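Local coordinates for Sn-glycerol-3-phosphate ABC transporter substrate-binding protein UspB (Mycobacterium tuberculosis, PDB 4MFI) that probably serves as the substrate-binding subunit of an ABC transporter, capturing glycerophosphocholine for uptake into the cell, at residues L309-K314 against N322-I327. Sequence-based numbering, arbitrary orientation.
Sequences LAIPAK and NALKFI
I311, in the chain leading on from L309 and A310, reaches helix 317-330 and touches three of its residues. Its CG1 meets CD1 of I327 at 3.6 Å, and the two side chains pass at a slant. CG1 of I311 lies beside its own backbone N and anti to the carbonyl carbon (chi1 -57°). The chain then runs on extended, which carries CD1 onto the helix surface. There I311 CD1 lies 3.9 Å from CB of A323 and 3.8 Å from CB of L324. It also sits 3.6 Å from the backbone N of L324, so the methyl rests against the helix backbone itself. L324 is met roughly at a right angle. A323 has only its CB there, which is consistent with the close approach of I311; I311 CG2 also lies 4.0 Å from A323 CB.

One turn on, I327 CD1 touches both I311 CG1 and L309 CB, so it bridges the two residues. L309 and I327 run past each other in opposite directions, with L309 CB 3.9 Å from I327 CG1. L309 CD1 meets the same CG1 at a similar distance. The side-chain contacts are all apolar, and every residue that touches is buried. V97 of strand 97-101 lies against both A323 and I327, and V148 also borders I327.

The other end is loose. After I311 the chain leaves the helix, and the partly exposed A313 and K314 make no contact with 322-327. K314 NZ hydrogen-bonds to the carbonyl oxygens of L89 and G91. N322 and K325, on another side of the helix, are also partly exposed. The arrangement is a strand joined by a short connection to a helix that packs back on the sheet, part of the alpha/beta packing of a lobe in periplasmic-binding-protein folds.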
# COMPACT_ATOMS: atom_id res chain seq x y z
N LEU A 309 -8.61 0.50 -9.41
CA LEU A 309 -9.87 0.25 -10.10
C LEU A 309 -9.65 -0.60 -11.35
O LEU A 309 -8.80 -0.27 -12.18
CB LEU A 309 -10.53 1.58 -10.48
CG LEU A 309 -10.86 2.52 -9.33
CD1 LEU A 309 -11.48 3.82 -9.86
CD2 LEU A 309 -11.81 1.85 -8.34
N ALA A 310 -10.42 -1.68 -11.47
CA ALA A 310 -10.28 -2.62 -12.58
C ALA A 310 -11.61 -2.76 -13.34
O ALA A 310 -12.67 -2.44 -12.81
CB ALA A 310 -9.83 -3.98 -12.07
N ILE A 311 -11.52 -3.27 -14.56
CA ILE A 311 -12.69 -3.47 -15.42
C ILE A 311 -12.80 -4.95 -15.75
O ILE A 311 -11.92 -5.51 -16.39
CB ILE A 311 -12.54 -2.67 -16.73
CG1 ILE A 311 -12.33 -1.18 -16.45
CG2 ILE A 311 -13.74 -2.88 -17.65
CD1 ILE A 311 -12.06 -0.36 -17.71
N PRO A 312 -13.90 -5.60 -15.32
CA PRO A 312 -14.07 -7.02 -15.64
C PRO A 312 -14.05 -7.32 -17.14
O PRO A 312 -14.53 -6.53 -17.96
CB PRO A 312 -15.44 -7.34 -15.05
CG PRO A 312 -15.56 -6.39 -13.89
CD PRO A 312 -14.95 -5.11 -14.41
N ALA A 313 -13.50 -8.49 -17.48
CA ALA A 313 -13.38 -8.92 -18.86
C ALA A 313 -14.73 -9.19 -19.52
O ALA A 313 -14.86 -9.06 -20.74
CB ALA A 313 -12.50 -10.16 -18.96
N LYS A 314 -15.74 -9.58 -18.73
CA LYS A 314 -17.01 -9.99 -19.33
C LYS A 314 -18.02 -8.84 -19.50
O LYS A 314 -19.22 -9.00 -19.28
CB LYS A 314 -17.64 -11.16 -18.56
CG LYS A 314 -18.10 -10.85 -17.16
CD LYS A 314 -19.15 -11.86 -16.72
CE LYS A 314 -18.68 -13.28 -16.96
NZ LYS A 314 -19.57 -14.29 -16.31
N ASN A 322 -16.80 2.86 -21.51
CA ASN A 322 -17.43 3.75 -20.54
C ASN A 322 -16.84 3.60 -19.14
O ASN A 322 -16.66 4.58 -18.42
CB ASN A 322 -18.95 3.55 -20.51
CG ASN A 322 -19.61 3.98 -21.79
OD1 ASN A 322 -19.09 4.83 -22.52
ND2 ASN A 322 -20.78 3.41 -22.07
N ALA A 323 -16.54 2.36 -18.77
CA ALA A 323 -15.92 2.09 -17.49
C ALA A 323 -14.56 2.78 -17.37
O ALA A 323 -14.24 3.37 -16.33
CB ALA A 323 -15.78 0.58 -17.28
N LEU A 324 -13.77 2.74 -18.44
CA LEU A 324 -12.47 3.41 -18.42
C LEU A 324 -12.60 4.93 -18.40
O LEU A 324 -11.81 5.61 -17.73
CB LEU A 324 -11.56 2.96 -19.57
CG LEU A 324 -10.18 3.62 -19.51
CD1 LEU A 324 -9.44 3.22 -18.23
CD2 LEU A 324 -9.34 3.34 -20.73
N LYS A 325 -13.58 5.47 -19.12
CA LYS A 325 -13.84 6.91 -19.04
C LYS A 325 -14.08 7.32 -17.59
O LYS A 325 -13.57 8.36 -17.14
CB LYS A 325 -15.05 7.29 -19.89
CG LYS A 325 -14.79 7.23 -21.39
CD LYS A 325 -16.09 7.44 -22.17
CE LYS A 325 -15.84 7.46 -23.66
NZ LYS A 325 -17.12 7.53 -24.42
N PHE A 326 -14.85 6.52 -16.87
CA PHE A 326 -15.09 6.80 -15.45
C PHE A 326 -13.81 6.72 -14.63
O PHE A 326 -13.49 7.64 -13.87
CB PHE A 326 -16.14 5.85 -14.88
CG PHE A 326 -16.40 6.06 -13.41
CD1 PHE A 326 -17.15 7.14 -12.98
CD2 PHE A 326 -15.86 5.19 -12.47
CE1 PHE A 326 -17.38 7.35 -11.64
CE2 PHE A 326 -16.09 5.39 -11.12
CZ PHE A 326 -16.85 6.48 -10.70
N ILE A 327 -13.08 5.61 -14.78
CA ILE A 327 -11.86 5.40 -14.01
C ILE A 327 -10.84 6.51 -14.28
O ILE A 327 -10.26 7.05 -13.35
CB ILE A 327 -11.23 4.03 -14.32
CG1 ILE A 327 -12.10 2.91 -13.75
CG2 ILE A 327 -9.83 3.93 -13.74
CD1 ILE A 327 -11.67 1.54 -14.21